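Local coordinates for protein 2-hydroxyisobutyryl-CoA synthetase (Aquincola tertiaricarbonis, PDB 6HDY) that belongs to the ANL superfamily of AMP-binding enzymes and pairs a large N-terminal domain with a smaller C-terminal domain, at residues I121-G126 and G177-L182; R141-A146 and R332-M337; A279-F284 and I338-G343. All coordinates share one frame; numbering follows the deposited sequence.

Contact 1: I121-G126 and G177-L182. With 8LQ ([[(2~{R},3~{S},4~{R},5~{R})-5-(6-aminopurin-9-yl)-3,4-bis(oxidanyl)oxolan-2-yl]methoxy-oxidanyl-phosphoryl] (3~{S})-3-oxidanylbutanoate), chain C.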
loop_
_atom_site.group_PDB
_atom_site.type_symbol
_atom_site.label_atom_id
_atom_site.label_comp_id
_atom_site.label_asym_id
_atom_site.label_seq_id
_atom_site.Cartn_x
_atom_site.Cartn_y
_atom_site.Cartn_z
ATOM N N ILE A 121 9.552 5.841 17.170
ATOM C CA ILE A 121 9.185 5.816 15.737
ATOM C C ILE A 121 8.392 4.550 15.385
ATOM O O ILE A 121 8.818 3.415 15.669
ATOM C CB ILE A 121 10.384 6.074 14.785
ATOM C CG1 ILE A 121 10.964 7.485 15.041
ATOM C CG2 ILE A 121 9.970 5.936 13.296
ATOM C CD1 ILE A 121 12.433 7.500 15.032
ATOM N N PHE A 122 7.203 4.793 14.846
ATOM C CA PHE A 122 6.203 3.805 14.472
ATOM C C PHE A 122 6.202 3.484 12.974
ATOM O O PHE A 122 6.128 2.319 12.609
ATOM C CB PHE A 122 4.812 4.322 14.904
ATOM C CG PHE A 122 3.613 3.446 14.630
ATOM C CD1 PHE A 122 3.446 2.233 15.297
ATOM C CD2 PHE A 122 2.646 3.833 13.719
ATOM C CE1 PHE A 122 2.324 1.433 15.062
ATOM C CE2 PHE A 122 1.522 3.029 13.479
ATOM C CZ PHE A 122 1.348 1.857 14.190
ATOM N N HIS A 123 6.216 4.515 12.123
ATOM C CA HIS A 123 6.165 4.371 10.669
ATOM C C HIS A 123 7.207 5.218 9.997
ATOM O O HIS A 123 7.504 6.322 10.463
ATOM C CB HIS A 123 4.808 4.808 10.161
ATOM C CG HIS A 123 3.840 3.711 9.875
ATOM N ND1 HIS A 123 3.068 3.729 8.744
ATOM C CD2 HIS A 123 3.492 2.643 10.623
ATOM C CE1 HIS A 123 2.250 2.700 8.849
ATOM N NE2 HIS A 123 2.486 2.010 9.955
ATOM N N VAL A 124 7.779 4.679 8.909
ATOM C CA VAL A 124 8.764 5.342 8.060
ATOM C C VAL A 124 8.135 5.550 6.692
ATOM O O VAL A 124 7.682 4.599 6.068
ATOM C CB VAL A 124 10.142 4.635 7.984
ATOM C CG1 VAL A 124 11.099 5.384 7.055
ATOM C CG2 VAL A 124 10.758 4.477 9.377
ATOM N N HIS A 125 8.045 6.814 6.266
ATOM C CA HIS A 125 7.522 7.219 4.964
ATOM C C HIS A 125 8.444 8.280 4.426
ATOM O O HIS A 125 9.525 8.463 4.953
ATOM C CB HIS A 125 6.086 7.743 5.101
ATOM C CG HIS A 125 5.110 6.701 5.535
ATOM N ND1 HIS A 125 4.550 5.817 4.629
ATOM C CD2 HIS A 125 4.631 6.432 6.774
ATOM C CE1 HIS A 125 3.774 5.024 5.347
ATOM N NE2 HIS A 125 3.769 5.374 6.638
ATOM N N GLY A 126 8.035 8.988 3.408
ATOM C CA GLY A 126 8.886 10.036 2.871
ATOM C C GLY A 126 8.408 10.637 1.573
ATOM O O GLY A 126 7.272 10.413 1.162
ATOM N N GLY A 177 -0.491 10.497 1.646
ATOM C CA GLY A 177 -1.882 10.637 1.274
ATOM C C GLY A 177 -2.732 9.423 1.552
ATOM O O GLY A 177 -3.745 9.520 2.252
ATOM N N SER A 178 -2.350 8.280 0.957
ATOM C CA SER A 178 -3.078 7.014 1.119
ATOM C C SER A 178 -3.167 6.566 2.582
ATOM O O SER A 178 -4.253 6.200 3.048
ATOM C CB SER A 178 -2.407 5.926 0.297
ATOM O OG SER A 178 -1.042 5.827 0.666
ATOM N N TRP A 179 -2.015 6.594 3.307
ATOM C CA TRP A 179 -1.926 6.168 4.723
ATOM C C TRP A 179 -2.784 7.040 5.606
ATOM O O TRP A 179 -3.452 6.545 6.511
ATOM C CB TRP A 179 -0.450 6.154 5.209
ATOM C CG TRP A 179 0.402 5.202 4.423
ATOM C CD1 TRP A 179 1.227 5.513 3.386
ATOM C CD2 TRP A 179 0.445 3.770 4.558
ATOM N NE1 TRP A 179 1.800 4.373 2.877
ATOM C CE2 TRP A 179 1.332 3.284 3.570
ATOM C CE3 TRP A 179 -0.202 2.847 5.400
ATOM C CZ2 TRP A 179 1.610 1.915 3.411
ATOM C CZ3 TRP A 179 0.059 1.488 5.233
ATOM C CH2 TRP A 179 0.965 1.035 4.258
ATOM N N GLY A 180 -2.787 8.332 5.328
ATOM C CA GLY A 180 -3.599 9.285 6.081
ATOM C C GLY A 180 -5.091 9.077 5.933
ATOM O O GLY A 180 -5.819 9.167 6.918
ATOM N N ALA A 181 -5.559 8.766 4.715
ATOM C CA ALA A 181 -6.984 8.501 4.493
ATOM C C ALA A 181 -7.379 7.158 5.106
ATOM O O ALA A 181 -8.481 7.025 5.662
ATOM C CB ALA A 181 -7.318 8.530 3.006
ATOM N N LEU A 182 -6.478 6.166 5.008
ATOM C CA LEU A 182 -6.707 4.856 5.605
ATOM C C LEU A 182 -6.847 4.948 7.153
ATOM O O LEU A 182 -7.763 4.338 7.721
ATOM C CB LEU A 182 -5.568 3.898 5.212
ATOM C CG LEU A 182 -5.480 2.576 5.972
ATOM C CD1 LEU A 182 -6.685 1.687 5.677
ATOM C CD2 LEU A 182 -4.195 1.877 5.672
HETATM N N9 8LQ C . -1.457 19.822 -3.054
HETATM C C8 8LQ C . -1.783 18.870 -2.165
HETATM N N7 8LQ C . -3.094 18.915 -1.954
HETATM C C5 8LQ C . -3.592 19.917 -2.697
HETATM C C6 8LQ C . -4.843 20.378 -2.916
HETATM N N6 8LQ C . -5.844 19.819 -2.254
HETATM N N1 8LQ C . -5.086 21.405 -3.752
HETATM C C2 8LQ C . -4.040 22.006 -4.457
HETATM N N3 8LQ C . -2.774 21.470 -4.274
HETATM C C4 8LQ C . -2.571 20.470 -3.384
HETATM C CAA 8LQ C . -0.135 13.912 1.444
HETATM C CAZ 8LQ C . -1.268 14.758 0.803
HETATM O OAE 8LQ C . -1.825 14.053 -0.302
HETATM C CAL 8LQ C . -0.771 16.130 0.309
HETATM C CAS 8LQ C . 0.401 15.966 -0.668
HETATM O OAC 8LQ C . 0.188 15.643 -1.833
HETATM O OAQ 8LQ C . 1.658 16.122 -0.114
HETATM P PBC 8LQ C . 2.984 16.282 -0.995
HETATM O OAH 8LQ C . 3.123 14.898 -1.760
HETATM O OAD 8LQ C . 4.178 16.618 -0.199
HETATM O "O5'" 8LQ C . 2.650 17.462 -1.991
HETATM C "C5'" 8LQ C . 2.199 18.683 -1.408
HETATM C "C4'" 8LQ C . 1.895 19.679 -2.498
HETATM O "O4'" 8LQ C . 0.865 19.139 -3.368
HETATM C "C3'" 8LQ C . 1.293 20.854 -1.855
HETATM O "O3'" 8LQ C . 2.331 21.765 -1.395
HETATM C "C2'" 8LQ C . 0.473 21.429 -3.012
HETATM O "O2'" 8LQ C . 1.339 22.098 -4.012
HETATM C "C1'" 8LQ C . -0.107 20.167 -3.609
#
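H123 and H125, alternate residues on one side of strand 121-126, and W179, on helix 176-187, form a buried aromatic cluster in which both imidazoles pack against the indole. The strand pairs with 136-140 and carries a classic beta bulge, where F122 and H123 both lie opposite I139.

Two edge-to-face pairs make up the ring contacts. The H125 ring is tilted 51° from the indole, with its centroid 4.2 Å from that of the five-membered ring of W179. The H123 plane is nearly perpendicular to the indole (81°), its centroid 5.7 Å from that of the six-membered ring; W179 CE3 lies at the H123 edge, close to the imidazole plane. F172 of the same chain and F172 of the second subunit each make a further edge-to-face pair with W179.

Hydrogen bonding fixes the imidazoles relative to one another. H123 ND1 and H125 NE2 are 2.8 Å apart, the bond bent only slightly (161°), and either nitrogen could be the donor. At the far nitrogens, H123 NE2 bonds to E186 OE2 of the second subunit, which carries the cluster to the subunit interface, and H125 ND1 bonds to S173 O. W179 NE1 also donates to S173 O, so a single carbonyl holds the histidine and the indole.

The helix also meets the ligand, through its first turn: G177 N approaches 8LQ CAA to 3.4 Å. Against the indole, the leading atom is H125 CE1, which sits 3.1 Å above the W179 plane, offset toward the rim, and 3.2 Å from W179 NE1.

Contact 2: R141-A146 and R332-M337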
loop_
_atom_site.group_PDB
_atom_site.type_symbol
_atom_site.label_atom_id
_atom_site.label_comp_id
_atom_site.label_asym_id
_atom_site.label_seq_id
_atom_site.Cartn_x
_atom_site.Cartn_y
_atom_site.Cartn_z
ATOM N N ARG A 141 4.306 6.686 17.359
ATOM C CA ARG A 141 3.040 5.998 17.632
ATOM C C ARG A 141 1.935 6.966 18.025
ATOM O O ARG A 141 0.821 6.876 17.508
ATOM C CB ARG A 141 3.249 4.964 18.749
ATOM C CG ARG A 141 2.570 3.626 18.488
ATOM C CD ARG A 141 3.088 2.506 19.379
ATOM N NE ARG A 141 4.553 2.475 19.483
ATOM C CZ ARG A 141 5.242 2.805 20.576
ATOM N NH1 ARG A 141 4.607 3.202 21.677
ATOM N NH2 ARG A 141 6.568 2.747 20.577
ATOM N N ALA A 142 2.246 7.898 18.926
ATOM C CA ALA A 142 1.297 8.900 19.409
ATOM C C ALA A 142 0.862 9.825 18.306
ATOM O O ALA A 142 -0.337 10.091 18.201
ATOM C CB ALA A 142 1.892 9.665 20.593
ATOM N N ASP A 143 1.785 10.231 17.402
ATOM C CA ASP A 143 1.415 11.075 16.238
ATOM C C ASP A 143 0.517 10.358 15.239
ATOM O O ASP A 143 -0.402 10.967 14.731
ATOM C CB ASP A 143 2.645 11.644 15.524
ATOM C CG ASP A 143 3.292 12.773 16.280
ATOM O OD1 ASP A 143 2.824 13.089 17.387
ATOM O OD2 ASP A 143 4.255 13.338 15.773
ATOM N N TRP A 144 0.760 9.076 14.984
ATOM C CA TRP A 144 -0.055 8.258 14.076
ATOM C C TRP A 144 -1.515 8.255 14.596
ATOM O O TRP A 144 -2.460 8.447 13.821
ATOM C CB TRP A 144 0.536 6.808 13.952
ATOM C CG TRP A 144 0.021 6.111 12.727
ATOM C CD1 TRP A 144 -1.139 5.401 12.624
ATOM C CD2 TRP A 144 0.517 6.267 11.383
ATOM N NE1 TRP A 144 -1.360 5.040 11.311
ATOM C CE2 TRP A 144 -0.348 5.543 10.530
ATOM C CE3 TRP A 144 1.615 6.943 10.817
ATOM C CZ2 TRP A 144 -0.145 5.468 9.136
ATOM C CZ3 TRP A 144 1.839 6.835 9.440
ATOM C CH2 TRP A 144 0.963 6.109 8.617
ATOM N N ARG A 145 -1.681 8.068 15.927
ATOM C CA ARG A 145 -2.992 8.148 16.599
ATOM C C ARG A 145 -3.584 9.563 16.484
ATOM O O ARG A 145 -4.758 9.691 16.151
ATOM C CB ARG A 145 -2.943 7.664 18.070
ATOM C CG ARG A 145 -2.592 6.164 18.276
ATOM C CD ARG A 145 -3.109 5.195 17.201
ATOM N NE ARG A 145 -4.560 5.253 16.969
ATOM C CZ ARG A 145 -5.152 4.850 15.846
ATOM N NH1 ARG A 145 -4.432 4.369 14.848
ATOM N NH2 ARG A 145 -6.473 4.914 15.721
ATOM N N ALA A 146 -2.761 10.614 16.680
ATOM C CA ALA A 146 -3.214 12.012 16.529
ATOM C C ALA A 146 -3.715 12.270 15.078
ATOM O O ALA A 146 -4.747 12.911 14.889
ATOM C CB ALA A 146 -2.093 12.984 16.892
ATOM N N ARG A 332 1.485 17.308 17.496
ATOM C CA ARG A 332 2.539 16.370 17.077
ATOM C C ARG A 332 3.812 16.497 17.885
ATOM O O ARG A 332 4.306 17.602 18.103
ATOM C CB ARG A 332 2.831 16.475 15.561
ATOM C CG ARG A 332 1.789 15.759 14.704
ATOM C CD ARG A 332 2.253 15.467 13.300
ATOM N NE ARG A 332 3.444 14.601 13.225
ATOM C CZ ARG A 332 4.015 14.228 12.085
ATOM N NH1 ARG A 332 3.512 14.627 10.920
ATOM N NH2 ARG A 332 5.094 13.453 12.098
ATOM N N THR A 333 4.346 15.354 18.334
ATOM C CA THR A 333 5.589 15.295 19.104
ATOM C C THR A 333 6.775 14.840 18.241
ATOM O O THR A 333 7.915 15.111 18.596
ATOM C CB THR A 333 5.411 14.395 20.334
ATOM O OG1 THR A 333 4.927 13.117 19.907
ATOM C CG2 THR A 333 4.477 15.003 21.389
ATOM N N SER A 334 6.515 14.138 17.115
ATOM C CA SER A 334 7.569 13.613 16.219
ATOM C C SER A 334 7.630 14.469 14.954
ATOM O O SER A 334 6.581 14.722 14.345
ATOM C CB SER A 334 7.316 12.144 15.865
ATOM O OG SER A 334 6.320 12.010 14.858
ATOM N N GLN A 335 8.850 14.934 14.572
ATOM C CA GLN A 335 9.059 15.838 13.425
ATOM C C GLN A 335 8.036 16.988 13.401
ATOM O O GLN A 335 7.392 17.202 12.375
ATOM C CB GLN A 335 9.113 15.066 12.091
ATOM C CG GLN A 335 10.341 14.123 12.020
ATOM C CD GLN A 335 10.449 13.438 10.666
ATOM O OE1 GLN A 335 9.477 12.898 10.138
ATOM N NE2 GLN A 335 11.643 13.426 10.085
ATOM N N PRO A 336 7.803 17.728 14.538
ATOM C CA PRO A 336 6.790 18.799 14.488
ATOM C C PRO A 336 7.238 19.929 13.569
ATOM O O PRO A 336 8.402 20.323 13.584
ATOM C CB PRO A 336 6.641 19.238 15.950
ATOM C CG PRO A 336 7.938 18.901 16.585
ATOM C CD PRO A 336 8.458 17.671 15.868
ATOM N N MET A 337 6.335 20.384 12.736
ATOM C CA MET A 337 6.591 21.463 11.788
ATOM C C MET A 337 6.078 22.767 12.363
ATOM O O MET A 337 4.892 22.872 12.687
ATOM C CB MET A 337 5.907 21.196 10.436
ATOM C CG MET A 337 6.465 20.042 9.627
ATOM S SD MET A 337 8.207 20.061 9.156
ATOM C CE MET A 337 8.503 21.632 8.856
HETATM O O HOH W 1 4.413 10.494 18.210
#
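D143, in the first turn of helix 141-157, drives its carboxylate into the loop 332-337 that joins strands 322-329 and 340-347, and R332, T333 and S334 close around it. Its CB rests beside the polar groups of R332 and S334. With chi1 at -75° CG points away from the carbonyl carbon, carrying both oxygens across to the loop.

OD1 takes the backbone N-H of T333, with T333 N 2.9 Å from D143 OD1; the bond is nearly straight and uses the syn lone pair. OD2 gathers three donors. S334 N reaches D143 OD2 at 2.7 Å on the syn side, well out of the carboxylate plane. The hydroxyl S334 OG donates to D143 OD2 at 2.6 Å from above that plane. R332 NE completes a salt bridge with D143 OD2 at 3.0 Å: the oxygen lies at the edge of the guanidinium, almost in its plane, while NE stands 56° out of the plane of the carboxylate.

A bend at chi3 (60°) folds the R332 side chain around OD2. Its NH2 makes a weak bond to S334 OG, which is also bonded to G140 N, and its NH1 turns away to S282 O. On the helix side, a water accepts from D143 N at 2.8 Å and bonds to T333 OG1, a second link between helix and loop.

Four donors on one buried carboxylate, one of them cationic, suggest that D143 is ionised, its charge balanced locally by R332 and perhaps eased by the N-terminal end of the helix.

Contact 3: A279-F284 and I338-G343. With 3HL ((3S)-3-hydroxybutanoic acid), chain B; 8LQ ([[(2~{R},3~{S},4~{R},5~{R})-5-(6-aminopurin-9-yl)-3,4-bis(oxidanyl)oxolan-2-yl]methoxy-oxidanyl-phosphoryl] (3~{S})-3-oxidanylbutanoate), chain C.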
loop_
_atom_site.group_PDB
_atom_site.type_symbol
_atom_site.label_atom_id
_atom_site.label_comp_id
_atom_site.label_asym_id
_atom_site.label_seq_id
_atom_site.Cartn_x
_atom_site.Cartn_y
_atom_site.Cartn_z
ATOM N N ALA A 279 2.552 16.556 2.995
ATOM C CA ALA A 279 2.920 15.299 3.632
ATOM C C ALA A 279 3.654 15.570 4.937
ATOM O O ALA A 279 3.457 14.838 5.917
ATOM C CB ALA A 279 3.803 14.484 2.682
ATOM N N GLU A 280 4.495 16.628 4.958
ATOM C CA GLU A 280 5.259 17.054 6.154
ATOM C C GLU A 280 4.249 17.499 7.209
ATOM O O GLU A 280 4.531 17.428 8.394
ATOM C CB GLU A 280 6.170 18.262 5.844
ATOM C CG GLU A 280 7.371 18.005 4.952
ATOM C CD GLU A 280 7.094 17.905 3.458
ATOM O OE1 GLU A 280 5.924 18.049 3.038
ATOM O OE2 GLU A 280 8.059 17.652 2.705
ATOM N N MET A 281 3.070 17.942 6.758
ATOM C CA MET A 281 1.983 18.443 7.600
ATOM C C MET A 281 0.893 17.421 7.935
ATOM O O MET A 281 -0.207 17.848 8.294
ATOM C CB MET A 281 1.362 19.713 6.979
ATOM C CG MET A 281 2.325 20.845 6.899
ATOM S SD MET A 281 3.092 21.111 8.508
ATOM C CE MET A 281 3.988 22.316 8.142
ATOM N N SER A 282 1.175 16.087 7.857
ATOM C CA SER A 282 0.154 15.105 8.263
ATOM C C SER A 282 -0.153 15.399 9.734
ATOM O O SER A 282 0.790 15.642 10.482
ATOM C CB SER A 282 0.635 13.675 8.108
ATOM O OG SER A 282 0.996 13.422 6.763
ATOM N N PRO A 283 -1.422 15.497 10.183
ATOM C CA PRO A 283 -2.691 15.283 9.458
ATOM C C PRO A 283 -2.927 16.351 8.372
ATOM O O PRO A 283 -3.237 17.505 8.667
ATOM C CB PRO A 283 -3.736 15.277 10.594
ATOM C CG PRO A 283 -3.137 16.149 11.670
ATOM C CD PRO A 283 -1.655 15.844 11.602
ATOM N N PHE A 284 -2.715 15.965 7.112
ATOM C CA PHE A 284 -2.770 16.854 5.948
ATOM C C PHE A 284 -4.192 17.318 5.618
ATOM O O PHE A 284 -4.348 18.285 4.872
ATOM C CB PHE A 284 -2.090 16.210 4.717
ATOM C CG PHE A 284 -2.693 14.874 4.338
ATOM C CD1 PHE A 284 -3.868 14.810 3.587
ATOM C CD2 PHE A 284 -2.107 13.681 4.760
ATOM C CE1 PHE A 284 -4.446 13.587 3.275
ATOM C CE2 PHE A 284 -2.670 12.458 4.418
ATOM C CZ PHE A 284 -3.839 12.420 3.681
ATOM N N ILE A 338 6.982 23.737 12.548
ATOM C CA ILE A 338 6.623 25.040 13.107
ATOM C C ILE A 338 6.902 26.108 12.068
ATOM O O ILE A 338 8.052 26.464 11.808
ATOM C CB ILE A 338 7.267 25.341 14.498
ATOM C CG1 ILE A 338 7.042 24.171 15.483
ATOM C CG2 ILE A 338 6.715 26.654 15.071
ATOM C CD1 ILE A 338 7.906 24.195 16.672
ATOM N N ARG A 339 5.826 26.613 11.484
ATOM C CA ARG A 339 5.841 27.628 10.445
ATOM C C ARG A 339 6.554 27.114 9.198
ATOM O O ARG A 339 7.476 27.743 8.694
ATOM C CB ARG A 339 6.370 28.996 10.964
ATOM C CG ARG A 339 5.264 29.744 11.661
ATOM C CD ARG A 339 5.617 31.089 12.250
ATOM N NE ARG A 339 6.307 32.000 11.339
ATOM C CZ ARG A 339 5.717 32.833 10.488
ATOM N NH1 ARG A 339 4.396 32.836 10.355
ATOM N NH2 ARG A 339 6.444 33.651 9.744
ATOM N N LEU A 340 6.113 25.957 8.691
ATOM C CA LEU A 340 6.657 25.438 7.430
ATOM C C LEU A 340 6.007 26.180 6.259
ATOM O O LEU A 340 4.775 26.280 6.174
ATOM C CB LEU A 340 6.491 23.908 7.272
ATOM C CG LEU A 340 6.869 23.249 5.911
ATOM C CD1 LEU A 340 8.386 23.272 5.671
ATOM C CD2 LEU A 340 6.343 21.810 5.828
ATOM N N LEU A 341 6.868 26.721 5.386
ATOM C CA LEU A 341 6.498 27.435 4.175
ATOM C C LEU A 341 6.056 26.392 3.119
ATOM O O LEU A 341 6.819 25.488 2.798
ATOM C CB LEU A 341 7.703 28.272 3.690
ATOM C CG LEU A 341 7.583 28.983 2.325
ATOM C CD1 LEU A 341 6.430 29.980 2.315
ATOM C CD2 LEU A 341 8.877 29.701 1.978
ATOM N N SER A 342 4.806 26.484 2.635
ATOM C CA SER A 342 4.287 25.526 1.654
ATOM C C SER A 342 4.825 25.782 0.270
ATOM O O SER A 342 5.102 24.834 -0.463
ATOM C CB SER A 342 2.764 25.542 1.623
ATOM O OG SER A 342 2.293 26.747 1.040
ATOM N N GLY A 343 4.967 27.059 -0.067
ATOM C CA GLY A 343 5.386 27.518 -1.383
ATOM C C GLY A 343 4.214 27.510 -2.349
ATOM O O GLY A 343 4.407 27.601 -3.562
HETATM C CA 3HL B . -0.173 15.459 -0.072
HETATM C CB 3HL B . 0.564 14.715 1.065
HETATM O OG1 3HL B . -0.226 14.551 2.239
HETATM C CG2 3HL B . 0.995 13.343 0.644
HETATM C C 3HL B . -1.579 15.766 0.380
HETATM O OA 3HL B . -2.360 14.843 0.565
HETATM O OB 3HL B . -1.809 17.055 0.739
HETATM N N9 8LQ C . -1.457 19.822 -3.054
HETATM C C8 8LQ C . -1.783 18.870 -2.165
HETATM N N7 8LQ C . -3.094 18.915 -1.954
HETATM C C5 8LQ C . -3.592 19.917 -2.697
HETATM C C6 8LQ C . -4.843 20.378 -2.916
HETATM N N6 8LQ C . -5.844 19.819 -2.254
HETATM N N1 8LQ C . -5.086 21.405 -3.752
HETATM C C2 8LQ C . -4.040 22.006 -4.457
HETATM N N3 8LQ C . -2.774 21.470 -4.274
HETATM C C4 8LQ C . -2.571 20.470 -3.384
HETATM C CAA 8LQ C . -0.135 13.912 1.444
HETATM C CAZ 8LQ C . -1.268 14.758 0.803
HETATM O OAE 8LQ C . -1.825 14.053 -0.302
HETATM C CAL 8LQ C . -0.771 16.130 0.309
HETATM C CAS 8LQ C . 0.401 15.966 -0.668
HETATM O OAC 8LQ C . 0.188 15.643 -1.833
HETATM O OAQ 8LQ C . 1.658 16.122 -0.114
HETATM P PBC 8LQ C . 2.984 16.282 -0.995
HETATM O OAH 8LQ C . 3.123 14.898 -1.760
HETATM O OAD 8LQ C . 4.178 16.618 -0.199
HETATM O "O5'" 8LQ C . 2.650 17.462 -1.991
HETATM C "C5'" 8LQ C . 2.199 18.683 -1.408
HETATM C "C4'" 8LQ C . 1.895 19.679 -2.498
HETATM O "O4'" 8LQ C . 0.865 19.139 -3.368
HETATM C "C3'" 8LQ C . 1.293 20.854 -1.855
HETATM O "O3'" 8LQ C . 2.331 21.765 -1.395
HETATM C "C2'" 8LQ C . 0.473 21.429 -3.012
HETATM O "O2'" 8LQ C . 1.339 22.098 -4.012
HETATM C "C1'" 8LQ C . -0.107 20.167 -3.609
#
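E280 and M281, in the loop that follows strand 271-274, lay their side chains against L340 of strand 340-347, where R339 and L340 form a G1 beta bulge opposite Y327. The loop opens at the ligand: A279 N is 3.3 Å from 8LQ OAQ, and the same nitrogen borders 3HL, modelled in the same space as an alternative occupant.

E280 packs with its aliphatic part, CB lying 3.6 Å from L340 CD2 and the two side chains crossing at about a right angle. A bend at chi2 (78°) then swings its carboxylate back toward the ligand phosphate. M281 brings its terminal methyl CE to L340, a contact modelled too tightly for its distances to be trusted; Y327, H329 and M337 also touch this side chain.

S282 ends the type I turn that begins at A279. Its N and its OG both donate to A279 O from the same face, OG at 3.0 Å. A cis peptide bond leads into P283, and F284 then presents one ring face to whichever ligand occupies the site, F284 CD1 lying 3.8 Å from 8LQ CAZ.

E280 and M281 meet L340 by van der Waals contact alone; the A279 O bonds are internal to the turn.

In the fold
From the N terminus, strand 121-126 comes first and helix 141-157 soon after. Contact 1 closes the first loop when the chain returns in helix 176-187. By then contact 2 is already open, so the two cross; they also touch in space, W144 lying against H123 and H125. Contact 3 opens only after contact 1 has closed, at residues 279-284, and F284 packs on G177 and G180. Contact 2 closes at 332-337 and contact 3 directly afterwards at 338-343, so these two cross as well, and they touch in space. Together they tie the small antiparallel pair, two helices, the ligand-side loop and the five-stranded antiparallel sheet.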